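Local coordinates for stromal cell-derived factor 2-like protein (Arabidopsis thaliana, PDB 3MAL), which takes part in protein quality control and the unfolded protein response of the endoplasmic reticulum, in a complex required for proper accumulation of the immune receptor EFR, at residues His28-Phe33 with Lys179-Trp184; Ala103-Gly108 with Lys160-Ile165. All blocks are in the same frame, centred on the assembly; numbering follows the deposited sequence.

In the fold
The chain folds as a beta-trefoil built from MIR motifs, a six-stranded barrel capped by three hairpins. From the N terminus, strand 23-28 runs into the turn of contact 1, whose partner, 179-184, leads into the last strand, 184-190. Contact 1 therefore closes a loop of nearly the whole domain and joins the first and last barrel strands. Contact 2 lies entirely within that loop: 103-108, between strands 96-100 and 110-115, meets the end of strand 154-161 and the turn after it, tying two hairpins together. The centres are about 17 Å apart, and F33 of contact 1 packs on K161 of contact 2.

Contact 1. Residues His28-Phe33 with Lys179-Trp184; sequences HEKTKF and KADNIW
H28 and W184 form an antiparallel, non-hydrogen-bonded pair with their CA atoms 4.7 Å apart, where strand 23-28 ends and strand 184-190 begins; here the first and last strands of the trefoil barrel meet. One residue on, E29 N donates to I183 O at 3.0 Å in a nearly straight bond (170°). Beyond it the chains part, and a water fills in: it accepts from K30 N and donates to A180 O and to I183 O, the latter at 2.8 Å. The carbonyl of I183 is thus gripped by both an amide and the water. Within 28-33 the turn is held by K32 N to H28 O, H28 N to F33 O and the ammonium of K32 on E29 O.

Among the side chains, H28 sits on the indole of W184. Its CB lies over the six-membered ring, 4.0 Å from the centroid, and its imidazole turns an edge to the indole face, the ring planes 62° apart. CG of H28 is anti to the backbone N (chi1 -175°), which sets the imidazole beside the indole. The indole is anchored by NE1 on L155 O. E29 lies across the side chain of I183 in the conformer modelled here (a second is deposited), and its carboxylate goes on to a salt bridge with R143. The aliphatic part of K30 runs by the carboxylate of D181, CG being 3.2 Å from OD1; a bend at chi2 sends the ammonium off, so that NZ stays 6.0 Å from D181 OD1.

The seam therefore changes character along its length, aromatic packing at the barrel and then amide- and water-bonded carbonyls. The K30 and D181 charges can probably act on each other only at a distance, whereas the charge of E29 is paired with R143.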
ATOM      1  N   HIS A  28       9.002   3.327  -0.956  1.00  9.60           N
ATOM      2  CA  HIS A  28       9.863   2.140  -0.997  1.00 10.23           C
ATOM      3  C   HIS A  28      11.250   2.508  -0.466  1.00 10.59           C
ATOM      4  O   HIS A  28      11.905   3.402  -1.001  1.00 10.39           O
ATOM      5  CB  HIS A  28       9.954   1.680  -2.450  1.00  9.29           C
ATOM      6  CG  HIS A  28      10.706   0.397  -2.658  1.00  9.56           C
ATOM      7  ND1 HIS A  28      10.316  -0.805  -2.105  1.00  9.20           N
ATOM      8  CD2 HIS A  28      11.797   0.126  -3.411  1.00  7.87           C
ATOM      9  CE1 HIS A  28      11.141  -1.761  -2.501  1.00  6.42           C
ATOM     10  NE2 HIS A  28      12.059  -1.219  -3.279  1.00 10.31           N
ATOM     11  N   GLU A  29      11.695   1.866   0.599  1.00 11.07           N
ATOM     12  CA  GLU A  29      12.978   2.324   1.177  1.00 12.15           C
ATOM     13  C   GLU A  29      14.184   2.278   0.238  1.00 12.44           C
ATOM     14  O   GLU A  29      14.979   3.202   0.220  1.00 12.56           O
ATOM     15  CB  GLU A  29      13.329   1.596   2.455  1.00 12.78           C
ATOM     16  CG  GLU A  29      14.603   2.179   3.094  1.00 14.98           C
ATOM     17  CD  GLU A  29      14.937   1.508   4.413  1.00 20.01           C
ATOM     18  OE1 GLU A  29      14.985   0.255   4.458  1.00 20.54           O
ATOM     19  OE2 GLU A  29      15.176   2.231   5.416  1.00 22.75           O
ATOM     20  N   LYS A  30      14.328   1.193  -0.514  1.00 13.07           N
ATOM     21  CA  LYS A  30      15.474   0.964  -1.369  1.00 13.71           C
ATOM     22  C   LYS A  30      15.501   1.895  -2.585  1.00 13.27           C
ATOM     23  O   LYS A  30      16.518   2.523  -2.864  1.00 12.84           O
ATOM     24  CB  LYS A  30      15.413  -0.495  -1.830  1.00 14.41           C
ATOM     25  CG  LYS A  30      16.740  -1.139  -2.122  1.00 20.40           C
ATOM     26  CD  LYS A  30      17.550  -1.323  -0.862  1.00 26.45           C
ATOM     27  CE  LYS A  30      18.828  -2.086  -1.197  1.00 28.97           C
ATOM     28  NZ  LYS A  30      19.793  -2.110  -0.035  1.00 33.66           N
ATOM     29  N   THR A  31      14.399   1.991  -3.323  1.00 11.84           N
ATOM     30  CA  THR A  31      14.405   2.779  -4.549  1.00 11.92           C
ATOM     31  C   THR A  31      13.875   4.211  -4.393  1.00 11.83           C
ATOM     32  O   THR A  31      14.069   5.051  -5.281  1.00 12.09           O
ATOM     33  CB  THR A  31      13.541   2.110  -5.631  1.00 11.75           C
ATOM     34  OG1 THR A  31      12.181   2.107  -5.190  1.00  8.76           O
ATOM     35  CG2 THR A  31      14.010   0.684  -5.909  1.00 10.59           C
ATOM     36  N   LYS A  32      13.177   4.481  -3.284  1.00 10.68           N
ATOM     37  CA  LYS A  32      12.559   5.792  -3.049  1.00 10.94           C
ATOM     38  C   LYS A  32      11.304   6.074  -3.910  1.00 10.26           C
ATOM     39  O   LYS A  32      10.741   7.158  -3.831  1.00  9.65           O
ATOM     40  CB  LYS A  32      13.580   6.944  -3.179  1.00 10.93           C
ATOM     41  CG  LYS A  32      14.944   6.706  -2.464  1.00 12.22           C
ATOM     42  CD  LYS A  32      14.771   6.407  -0.976  1.00 13.18           C
ATOM     43  CE  LYS A  32      16.151   6.146  -0.324  1.00 16.05           C
ATOM     44  NZ  LYS A  32      16.019   5.641   1.080  1.00 17.65           N
ATOM     45  N   PHE A  33      10.860   5.099  -4.707  1.00  9.15           N
ATOM     46  CA  PHE A  33       9.617   5.261  -5.492  1.00  8.02           C
ATOM     47  C   PHE A  33       8.375   5.232  -4.589  1.00  8.00           C
ATOM     48  O   PHE A  33       8.378   4.612  -3.516  1.00  7.61           O
ATOM     49  CB  PHE A  33       9.509   4.193  -6.611  1.00  8.12           C
ATOM     50  CG  PHE A  33      10.376   4.487  -7.847  1.00  9.20           C
ATOM     51  CD1 PHE A  33      11.726   4.863  -7.718  1.00  9.78           C
ATOM     52  CD2 PHE A  33       9.842   4.367  -9.131  1.00  9.40           C
ATOM     53  CE1 PHE A  33      12.522   5.138  -8.866  1.00 10.51           C
ATOM     54  CE2 PHE A  33      10.618   4.622 -10.268  1.00  8.88           C
ATOM     55  CZ  PHE A  33      11.975   5.014 -10.131  1.00 10.93           C
ATOM     56  N   LYS A 179      12.658  -9.046   2.811  1.00 13.14           N
ATOM     57  CA  LYS A 179      13.878  -8.610   2.157  1.00 13.66           C
ATOM     58  C   LYS A 179      13.989  -7.104   2.259  1.00 13.16           C
ATOM     59  O   LYS A 179      13.018  -6.422   2.622  1.00 13.63           O
ATOM     60  CB  LYS A 179      13.875  -9.004   0.668  1.00 14.18           C
ATOM     61  CG  LYS A 179      13.813 -10.499   0.386  1.00 17.36           C
ATOM     62  CD  LYS A 179      13.896 -10.750  -1.133  1.00 21.27           C
ATOM     63  CE  LYS A 179      13.888 -12.243  -1.437  1.00 23.22           C
ATOM     64  NZ  LYS A 179      13.961 -12.545  -2.909  1.00 25.06           N
ATOM     65  N   ALA A 180      15.157  -6.576   1.909  1.00 12.82           N
ATOM     66  CA  ALA A 180      15.377  -5.128   1.873  1.00 11.70           C
ATOM     67  C   ALA A 180      14.349  -4.418   0.967  1.00 11.28           C
ATOM     68  O   ALA A 180      13.887  -3.321   1.285  1.00 10.79           O
ATOM     69  CB  ALA A 180      16.803  -4.834   1.414  1.00 11.30           C
ATOM     70  N   ASP A 181      13.987  -5.068  -0.140  1.00 10.72           N
ATOM     71  CA  ASP A 181      13.032  -4.507  -1.115  1.00 11.06           C
ATOM     72  C   ASP A 181      11.568  -4.640  -0.700  1.00 10.06           C
ATOM     73  O   ASP A 181      10.675  -4.337  -1.499  1.00 10.16           O
ATOM     74  CB  ASP A 181      13.204  -5.166  -2.496  1.00 11.53           C
ATOM     75  CG  ASP A 181      14.433  -4.670  -3.253  1.00 15.68           C
ATOM     76  OD1 ASP A 181      14.822  -3.496  -3.122  1.00 16.68           O
ATOM     77  OD2 ASP A 181      15.009  -5.475  -4.013  1.00 18.51           O
ATOM     78  N   ASN A 182      11.284  -5.105   0.518  1.00  9.80           N
ATOM     79  CA  ASN A 182       9.906  -4.954   1.025  1.00  9.27           C
ATOM     80  C   ASN A 182       9.777  -4.117   2.304  1.00  9.31           C
ATOM     81  O   ASN A 182       8.825  -4.256   3.059  1.00  9.08           O
ATOM     82  CB  ASN A 182       9.075  -6.271   1.031  1.00  9.77           C
ATOM     83  CG  ASN A 182       9.826  -7.471   1.564  1.00 10.72           C
ATOM     84  OD1 ASN A 182      10.234  -7.498   2.731  1.00  9.61           O
ATOM     85  ND2 ASN A 182       9.954  -8.516   0.724  1.00  8.84           N
ATOM     86  N   ILE A 183      10.751  -3.247   2.531  1.00  8.83           N
ATOM     87  CA  ILE A 183      10.594  -2.266   3.583  0.50  9.53           C
ATOM     88  C   ILE A 183      10.082  -0.952   2.989  1.00  8.92           C
ATOM     89  O   ILE A 183      10.489  -0.514   1.894  1.00  8.94           O
ATOM     90  CB  ILE A 183      11.864  -2.109   4.454  0.50  9.70           C
ATOM     91  CG1 ILE A 183      11.588  -1.195   5.660  0.50 10.44           C
ATOM     92  CG2 ILE A 183      13.042  -1.646   3.627  0.50 11.43           C
ATOM     93  CD1 ILE A 183      11.740   0.287   5.382  0.50 12.31           C
ATOM     94  N   TRP A 184       9.120  -0.366   3.691  1.00  8.91           N
ATOM     95  CA  TRP A 184       8.487   0.880   3.266  1.00  9.70           C
ATOM     96  C   TRP A 184       8.507   1.904   4.407  1.00  9.69           C
ATOM     97  O   TRP A 184       8.691   1.551   5.570  1.00  9.17           O
ATOM     98  CB  TRP A 184       7.030   0.617   2.839  1.00  8.99           C
ATOM     99  CG  TRP A 184       6.910  -0.300   1.637  1.00  9.22           C
ATOM    100  CD1 TRP A 184       7.002  -1.665   1.629  1.00  7.84           C
ATOM    101  CD2 TRP A 184       6.672   0.090   0.272  1.00  8.50           C
ATOM    102  NE1 TRP A 184       6.837  -2.147   0.347  1.00  8.99           N
ATOM    103  CE2 TRP A 184       6.635  -1.094  -0.502  1.00  8.41           C
ATOM    104  CE3 TRP A 184       6.497   1.318  -0.367  1.00  8.38           C
ATOM    105  CZ2 TRP A 184       6.421  -1.079  -1.891  1.00  8.53           C
ATOM    106  CZ3 TRP A 184       6.282   1.339  -1.748  1.00  8.06           C
ATOM    107  CH2 TRP A 184       6.240   0.144  -2.490  1.00  8.00           C
TER
HETATM  108  O   HOH W   1      12.653  -1.148   0.192  1.00 11.18           O

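Contact 2. Residues Ala103-Gly108 with Lys160-Ile165; sequences ASPISG and KKYQRI. With EDO (1,2-ethanediol), chain F; SO4 (sulfate ion), chain D.
P105 and I106 pack against Y162 in a surface contact of apolar groups in the hairpin cap of the beta-trefoil, where the loop between strands 96-100 and 110-115 meets the end of strand 154-161. Strand 170-175, which pairs with both 110-115 and 154-161, brings the two segments together, and its E171 steadies the loop: the carboxylate accepts from the hydroxyls of S104 and S107 and from the amide of I106.

I106 does most of the touching. Its CD1 rides over one face of the Y162 ring, 4.1 Å from the centroid and 20° off the ring normal, while CG1 approaches CE2 at 3.9 Å. The chain is extended at chi2 (-176°), which also takes CD1 along to K161 O, 3.6 Å away. The other branch, CG2, faces CB of K160.

P105 comes at the ring edge instead and crosses the tyrosine at about a right angle. Y42 packs on both P105 and Y162. Past the aromatic, the turn binds molecules probably left from crystallisation: R164 NH1 reaches a sulfate by a weak bond, and Q163 N donates to the ethanediol O2 at 3.2 Å. At the ring edge, CG of P105 lies 3.2 Å from OH of Y162.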
ATOM      1  N   ALA A 103      -0.547 -13.766 -11.131  1.00 13.85           N
ATOM      2  CA  ALA A 103       0.832 -13.364 -11.439  1.00 13.36           C
ATOM      3  C   ALA A 103       0.977 -11.870 -11.799  1.00 12.46           C
ATOM      4  O   ALA A 103       0.244 -11.348 -12.646  1.00 12.39           O
ATOM      5  CB  ALA A 103       1.413 -14.254 -12.573  1.00 14.52           C
ATOM      6  N   SER A 104       1.924 -11.196 -11.135  1.00 11.43           N
ATOM      7  CA  SER A 104       2.289  -9.798 -11.426  1.00 10.07           C
ATOM      8  C   SER A 104       2.928  -9.739 -12.823  1.00 10.55           C
ATOM      9  O   SER A 104       3.511 -10.733 -13.263  1.00 10.31           O
ATOM     10  CB  SER A 104       3.250  -9.271 -10.358  1.00 10.07           C
ATOM     11  OG  SER A 104       4.523  -9.927 -10.368  1.00  7.61           O
ATOM     12  N   PRO A 105       2.837  -8.585 -13.517  1.00 10.43           N
ATOM     13  CA  PRO A 105       3.166  -8.607 -14.955  1.00 11.25           C
ATOM     14  C   PRO A 105       4.635  -8.735 -15.356  1.00 11.63           C
ATOM     15  O   PRO A 105       4.908  -9.136 -16.498  1.00 12.79           O
ATOM     16  CB  PRO A 105       2.585  -7.275 -15.480  1.00 11.52           C
ATOM     17  CG  PRO A 105       1.985  -6.574 -14.299  1.00 10.75           C
ATOM     18  CD  PRO A 105       2.430  -7.257 -13.054  1.00 10.11           C
ATOM     19  N   ILE A 106       5.576  -8.392 -14.475  1.00 11.45           N
ATOM     20  CA  ILE A 106       6.987  -8.430 -14.859  1.00 11.50           C
ATOM     21  C   ILE A 106       7.709  -9.632 -14.256  1.00 11.89           C
ATOM     22  O   ILE A 106       8.344 -10.398 -14.994  1.00 12.51           O
ATOM     23  CB  ILE A 106       7.766  -7.082 -14.555  1.00 11.10           C
ATOM     24  CG1 ILE A 106       7.196  -5.928 -15.393  1.00 10.51           C
ATOM     25  CG2 ILE A 106       9.238  -7.226 -14.872  1.00 11.62           C
ATOM     26  CD1 ILE A 106       7.965  -4.587 -15.229  1.00 10.33           C
ATOM     27  N   SER A 107       7.591  -9.806 -12.939  1.00 11.01           N
ATOM     28  CA  SER A 107       8.374 -10.812 -12.213  1.00 10.87           C
ATOM     29  C   SER A 107       7.598 -12.105 -11.878  1.00 10.61           C
ATOM     30  O   SER A 107       8.167 -13.054 -11.341  1.00 10.38           O
ATOM     31  CB  SER A 107       8.977 -10.205 -10.946  1.00 10.50           C
ATOM     32  OG  SER A 107       7.942  -9.797 -10.044  1.00 11.75           O
ATOM     33  N   GLY A 108       6.310 -12.152 -12.189  1.00 10.08           N
ATOM     34  CA  GLY A 108       5.528 -13.375 -11.941  1.00 10.62           C
ATOM     35  C   GLY A 108       5.392 -13.683 -10.459  1.00 10.59           C
ATOM     36  O   GLY A 108       5.310 -14.857 -10.062  1.00 11.44           O
ATOM     37  N   LYS A 160      12.533  -2.861 -11.431  1.00 11.65           N
ATOM     38  CA  LYS A 160      11.996  -3.578 -12.593  1.00 12.36           C
ATOM     39  C   LYS A 160      10.867  -2.717 -13.120  1.00 12.06           C
ATOM     40  O   LYS A 160       9.876  -2.517 -12.424  1.00 11.90           O
ATOM     41  CB  LYS A 160      11.508  -4.982 -12.199  1.00 12.31           C
ATOM     42  CG  LYS A 160      12.641  -5.858 -11.644  1.00 15.08           C
ATOM     43  CD  LYS A 160      12.257  -7.333 -11.633  1.00 19.78           C
ATOM     44  CE  LYS A 160      13.306  -8.198 -10.917  1.00 21.02           C
ATOM     45  NZ  LYS A 160      14.411  -8.590 -11.831  1.00 25.02           N
ATOM     46  N   LYS A 161      11.039  -2.177 -14.336  1.00 12.42           N
ATOM     47  CA  LYS A 161      10.200  -1.080 -14.796  1.00 12.26           C
ATOM     48  C   LYS A 161       9.390  -1.374 -16.045  1.00 12.21           C
ATOM     49  O   LYS A 161       9.850  -2.086 -16.940  1.00 11.27           O
ATOM     50  CB  LYS A 161      11.050   0.163 -15.079  1.00 13.13           C
ATOM     51  CG  LYS A 161      11.876   0.689 -13.924  1.00 13.81           C
ATOM     52  CD  LYS A 161      12.483   2.005 -14.376  1.00 17.91           C
ATOM     53  CE  LYS A 161      13.864   2.266 -13.819  1.00 22.87           C
ATOM     54  NZ  LYS A 161      13.807   3.069 -12.577  1.00 23.27           N
ATOM     55  N   TYR A 162       8.192  -0.791 -16.113  1.00 11.44           N
ATOM     56  CA  TYR A 162       7.391  -0.796 -17.345  1.00 11.63           C
ATOM     57  C   TYR A 162       8.080   0.081 -18.400  1.00 12.38           C
ATOM     58  O   TYR A 162       8.910   0.924 -18.057  1.00 11.41           O
ATOM     59  CB  TYR A 162       5.947  -0.329 -17.039  1.00 11.15           C
ATOM     60  CG  TYR A 162       5.266  -1.249 -16.037  1.00  8.57           C
ATOM     61  CD1 TYR A 162       5.098  -0.874 -14.707  1.00  8.14           C
ATOM     62  CD2 TYR A 162       4.843  -2.519 -16.420  1.00  8.19           C
ATOM     63  CE1 TYR A 162       4.488  -1.744 -13.780  1.00  8.04           C
ATOM     64  CE2 TYR A 162       4.254  -3.393 -15.527  1.00  8.39           C
ATOM     65  CZ  TYR A 162       4.071  -3.008 -14.209  1.00  9.03           C
ATOM     66  OH  TYR A 162       3.488  -3.907 -13.353  1.00  7.47           O
ATOM     67  N   GLN A 163       7.769  -0.137 -19.677  1.00 14.20           N
ATOM     68  CA  GLN A 163       8.421   0.633 -20.745  1.00 16.83           C
ATOM     69  C   GLN A 163       7.485   1.445 -21.625  1.00 17.24           C
ATOM     70  O   GLN A 163       7.657   2.662 -21.739  1.00 18.06           O
ATOM     71  CB  GLN A 163       9.315  -0.258 -21.607  1.00 17.73           C
ATOM     72  CG  GLN A 163      10.723  -0.394 -21.030  1.00 22.98           C
ATOM     73  CD  GLN A 163      10.865  -1.639 -20.213  1.00 28.73           C
ATOM     74  OE1 GLN A 163      10.280  -2.679 -20.547  1.00 31.96           O
ATOM     75  NE2 GLN A 163      11.632  -1.554 -19.124  1.00 31.52           N
ATOM     76  N   ARG A 164       6.480   0.802 -22.200  1.00 17.33           N
ATOM     77  CA  ARG A 164       5.598   1.474 -23.161  1.00 18.77           C
ATOM     78  C   ARG A 164       4.504   2.348 -22.518  1.00 18.68           C
ATOM     79  O   ARG A 164       4.474   3.558 -22.768  1.00 20.47           O
ATOM     80  CB  ARG A 164       5.021   0.467 -24.167  1.00 18.50           C
ATOM     81  CG  ARG A 164       6.083  -0.043 -25.165  1.00 20.56           C
ATOM     82  CD  ARG A 164       5.543  -1.146 -26.030  1.00 24.64           C
ATOM     83  NE  ARG A 164       6.454  -2.285 -26.015  1.00 30.48           N
ATOM     84  CZ  ARG A 164       7.244  -2.657 -27.015  1.00 32.82           C
ATOM     85  NH1 ARG A 164       8.025  -3.715 -26.851  1.00 34.29           N
ATOM     86  NH2 ARG A 164       7.241  -2.009 -28.181  1.00 34.85           N
ATOM     87  N   ILE A 165       3.609   1.761 -21.730  1.00 17.71           N
ATOM     88  CA  ILE A 165       2.611   2.541 -20.987  1.00 16.58           C
ATOM     89  C   ILE A 165       3.081   2.594 -19.532  1.00 16.13           C
ATOM     90  O   ILE A 165       3.436   1.557 -18.966  1.00 15.95           O
ATOM     91  CB  ILE A 165       1.186   1.923 -21.071  1.00 17.31           C
ATOM     92  CG1 ILE A 165       0.701   1.787 -22.530  1.00 17.35           C
ATOM     93  CG2 ILE A 165       0.180   2.737 -20.224  1.00 16.37           C
ATOM     94  CD1 ILE A 165       0.521   3.109 -23.276  1.00 18.52           C
TER
HETATM   95  C1  EDO F 219       4.251  -3.690 -22.048  1.00 18.38           C
HETATM   96  O1  EDO F 219       3.487  -3.558 -23.270  1.00 21.52           O
HETATM   97  C2  EDO F 219       5.456  -2.784 -22.226  1.00 18.16           C
HETATM   98  O2  EDO F 219       5.781  -2.219 -20.978  1.00 20.63           O
HETATM   99  S   SO4 D   2       8.763  -6.721 -24.375  1.00 36.18           S
HETATM  100  O1  SO4 D   2       9.865  -6.816 -23.403  1.00 34.42           O
HETATM  101  O2  SO4 D   2       7.667  -5.858 -23.885  1.00 35.77           O
HETATM  102  O3  SO4 D   2       9.143  -6.218 -25.699  1.00 35.65           O
HETATM  103  O4  SO4 D   2       8.308  -8.087 -24.629  1.00 35.17           O